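Local coordinates for protein 3-oxo-tetronate kinase (Cupriavidus necator, PDB 5DMH) that phosphorylates 3-oxo-tetronate at its 4-hydroxyl with ATP, giving 3-oxo-tetronate 4-phosphate and ADP, at residues P312-I316 against V342-S348. Residues are numbered along the deposited sequence; the frame is centred on the assembly and turned at random.
Sequences PALRI and VLIYATS. With ADP (adenosine-5'-diphosphate), chain C.
Arg315 lays its aliphatic chain over one face of the Tyr345 ring where two parallel strands, 313-315 and 343-345, run side by side, their axes 12° apart. Four backbone hydrogen bonds join them: Leu343 N to Pro312 O, Leu314 N to Leu343 O (2.8 Å), Tyr345 N to Leu314 O, and Ile316 N to Tyr345 O. Packing is tight on the face that carries Leu314 and Ile344. There Ile316 CD1 meets Ile344 CG2 at 3.5 Å, while the other branch of Ile344 sends CD1 against Leu314 CB; helix 327-336 closes over this apolar group through Phe334, Val327 and Ala331.

The face of Ala313, Leu343 and Tyr345 is also closely packed, backed by helix 297-308; its open side is at Arg315, which is exposed. Tyr345 CG sits between its own backbone N and carbonyl carbon (chi1 72°), which turns the ring toward strand 313-315. Arg315 CB lies over it, 4.0 Å from the centroid, in a CH-pi contact, and Ala313 CB touches the ring edge at CE1. From CB the arginine chain runs on extended past CE2, carrying NH2 to Ser348 OG (2.9 Å), which lies near the guanidinium plane. Glu352 makes a salt bridge to the same NH2, and a water comes in to link NE to Ile316 O. Ser348 OG in turn donates to Ala346 O (2.7 Å), so the hydroxyl joins the arginine to the turn after the strand.

Ala346 O also accepts a hydrogen bond from ADP N6 (3.3 Å), and Ala346 CB approaches N7 of the adenine. Strand 313-315 is the edge strand of the parallel part of the sheet in the nucleotide-binding domain, next to 343-345, which in turn pairs with 288-292; the C-terminal end of strand 343-345 leads into the adenine pocket of this four-carbon acid sugar kinase.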
loop_
_atom_site.group_PDB
_atom_site.type_symbol
_atom_site.label_atom_id
_atom_site.label_comp_id
_atom_site.label_asym_id
_atom_site.label_seq_id
_atom_site.Cartn_x
_atom_site.Cartn_y
_atom_site.Cartn_z
ATOM N N PRO A 312 -14.882 -13.360 19.354
ATOM C CA PRO A 312 -16.125 -13.175 18.598
ATOM C C PRO A 312 -15.898 -12.732 17.165
ATOM O O PRO A 312 -15.055 -11.864 16.908
ATOM C CB PRO A 312 -16.876 -12.087 19.372
ATOM C CG PRO A 312 -15.916 -11.501 20.372
ATOM C CD PRO A 312 -14.625 -12.283 20.324
ATOM N N ALA A 313 -16.648 -13.328 16.245
ATOM C CA ALA A 313 -16.493 -13.048 14.820
ATOM C C ALA A 313 -17.797 -13.274 14.060
ATOM O O ALA A 313 -18.602 -14.146 14.408
ATOM C CB ALA A 313 -15.398 -13.930 14.211
ATOM N N LEU A 314 -17.998 -12.490 13.018
ATOM C CA LEU A 314 -19.115 -12.701 12.119
ATOM C C LEU A 314 -18.635 -12.679 10.687
ATOM O O LEU A 314 -17.971 -11.739 10.271
ATOM C CB LEU A 314 -20.176 -11.628 12.312
ATOM C CG LEU A 314 -21.391 -11.766 11.397
ATOM C CD1 LEU A 314 -22.075 -13.102 11.631
ATOM C CD2 LEU A 314 -22.357 -10.618 11.647
ATOM N N ARG A 315 -19.005 -13.703 9.931
ATOM C CA ARG A 315 -18.630 -13.788 8.520
ATOM C C ARG A 315 -19.678 -13.146 7.591
ATOM O O ARG A 315 -20.891 -13.276 7.803
ATOM C CB ARG A 315 -18.441 -15.253 8.151
ATOM C CG ARG A 315 -17.840 -15.477 6.813
ATOM C CD ARG A 315 -17.570 -16.934 6.583
ATOM N NE ARG A 315 -16.836 -17.131 5.348
ATOM C CZ ARG A 315 -16.197 -18.251 5.017
ATOM N NH1 ARG A 315 -16.210 -19.304 5.834
ATOM N NH2 ARG A 315 -15.559 -18.320 3.852
ATOM N N ILE A 316 -19.181 -12.422 6.601
ATOM C CA ILE A 316 -19.972 -11.768 5.564
ATOM C C ILE A 316 -20.068 -12.670 4.333
ATOM O O ILE A 316 -19.044 -13.057 3.784
ATOM C CB ILE A 316 -19.231 -10.509 5.029
ATOM C CG1 ILE A 316 -18.974 -9.496 6.143
ATOM C CG2 ILE A 316 -19.993 -9.898 3.879
ATOM C CD1 ILE A 316 -20.126 -9.314 7.045
ATOM N N VAL A 342 -14.694 -7.343 18.032
ATOM C CA VAL A 342 -15.090 -8.415 17.161
ATOM C C VAL A 342 -14.375 -8.306 15.822
ATOM O O VAL A 342 -13.867 -7.245 15.454
ATOM C CB VAL A 342 -16.616 -8.432 16.903
ATOM C CG1 VAL A 342 -17.393 -8.388 18.220
ATOM C CG2 VAL A 342 -17.047 -7.317 15.963
ATOM N N LEU A 343 -14.373 -9.427 15.115
ATOM C CA LEU A 343 -13.879 -9.553 13.755
ATOM C C LEU A 343 -15.066 -9.704 12.814
ATOM O O LEU A 343 -15.910 -10.597 13.017
ATOM C CB LEU A 343 -13.004 -10.807 13.655
ATOM C CG LEU A 343 -12.593 -11.211 12.232
ATOM C CD1 LEU A 343 -11.697 -10.191 11.550
ATOM C CD2 LEU A 343 -11.935 -12.567 12.257
ATOM N N ILE A 344 -15.172 -8.800 11.842
ATOM C CA ILE A 344 -16.113 -8.944 10.740
ATOM C C ILE A 344 -15.291 -9.252 9.507
ATOM O O ILE A 344 -14.386 -8.478 9.162
ATOM C CB ILE A 344 -16.936 -7.667 10.546
ATOM C CG1 ILE A 344 -17.536 -7.212 11.876
ATOM C CG2 ILE A 344 -18.007 -7.850 9.468
ATOM C CD1 ILE A 344 -18.611 -8.133 12.477
ATOM N N TYR A 345 -15.598 -10.353 8.817
ATOM C CA TYR A 345 -14.702 -10.838 7.768
ATOM C C TYR A 345 -15.418 -11.468 6.605
ATOM O O TYR A 345 -16.411 -12.150 6.776
ATOM C CB TYR A 345 -13.666 -11.841 8.327
ATOM C CG TYR A 345 -14.195 -13.218 8.724
ATOM C CD1 TYR A 345 -14.823 -13.403 9.939
ATOM C CD2 TYR A 345 -14.072 -14.310 7.879
ATOM C CE1 TYR A 345 -15.297 -14.646 10.331
ATOM C CE2 TYR A 345 -14.556 -15.556 8.244
ATOM C CZ TYR A 345 -15.175 -15.714 9.468
ATOM O OH TYR A 345 -15.637 -16.943 9.851
ATOM N N ALA A 346 -14.900 -11.213 5.412
ATOM C CA ALA A 346 -15.350 -11.889 4.209
ATOM C C ALA A 346 -14.300 -12.894 3.760
ATOM O O ALA A 346 -14.543 -13.704 2.866
ATOM C CB ALA A 346 -15.606 -10.881 3.123
ATOM N N THR A 347 -13.118 -12.792 4.365
ATOM C CA THR A 347 -11.982 -13.684 4.107
ATOM C C THR A 347 -12.380 -15.130 3.876
ATOM O O THR A 347 -13.033 -15.744 4.721
ATOM C CB THR A 347 -10.991 -13.574 5.272
ATOM O OG1 THR A 347 -10.766 -12.187 5.557
ATOM C CG2 THR A 347 -9.658 -14.263 4.954
ATOM N N SER A 348 -11.988 -15.666 2.718
ATOM C CA SER A 348 -12.425 -16.985 2.241
ATOM C C SER A 348 -11.312 -17.674 1.428
ATOM O O SER A 348 -10.373 -17.022 0.990
ATOM C CB SER A 348 -13.635 -16.853 1.310
ATOM O OG SER A 348 -14.748 -16.245 1.950
HETATM P PB ADP C . -5.292 -7.472 -0.477
HETATM O O1B ADP C . -4.578 -6.454 0.407
HETATM O O2B ADP C . -5.152 -8.879 0.078
HETATM O O3B ADP C . -4.946 -7.345 -1.953
HETATM P PA ADP C . -7.835 -6.084 -0.898
HETATM O O1A ADP C . -8.792 -5.662 0.146
HETATM O O2A ADP C . -7.001 -5.101 -1.647
HETATM O O3A ADP C . -6.887 -7.234 -0.243
HETATM O "O5'" ADP C . -8.583 -6.888 -2.068
HETATM C "C5'" ADP C . -9.410 -8.011 -1.798
HETATM C "C4'" ADP C . -10.635 -7.946 -2.705
HETATM O "O4'" ADP C . -11.285 -9.207 -2.713
HETATM C "C3'" ADP C . -11.652 -6.927 -2.208
HETATM O "O3'" ADP C . -12.314 -6.275 -3.309
HETATM C "C2'" ADP C . -12.609 -7.787 -1.445
HETATM O "O2'" ADP C . -13.855 -7.159 -1.224
HETATM C "C1'" ADP C . -12.639 -9.014 -2.324
HETATM N N9 ADP C . -13.143 -10.158 -1.573
HETATM C C8 ADP C . -12.848 -10.491 -0.293
HETATM N N7 ADP C . -13.522 -11.588 0.084
HETATM C C5 ADP C . -14.268 -11.959 -0.984
HETATM C C6 ADP C . -15.232 -13.026 -1.249
HETATM N N6 ADP C . -15.468 -13.918 -0.264
HETATM N N1 ADP C . -15.786 -13.091 -2.475
HETATM C C2 ADP C . -15.504 -12.195 -3.444
HETATM N N3 ADP C . -14.644 -11.164 -3.280
HETATM C C4 ADP C . -14.024 -11.009 -2.072
HETATM O O HOH W 1 -17.825 -15.297 3.241
#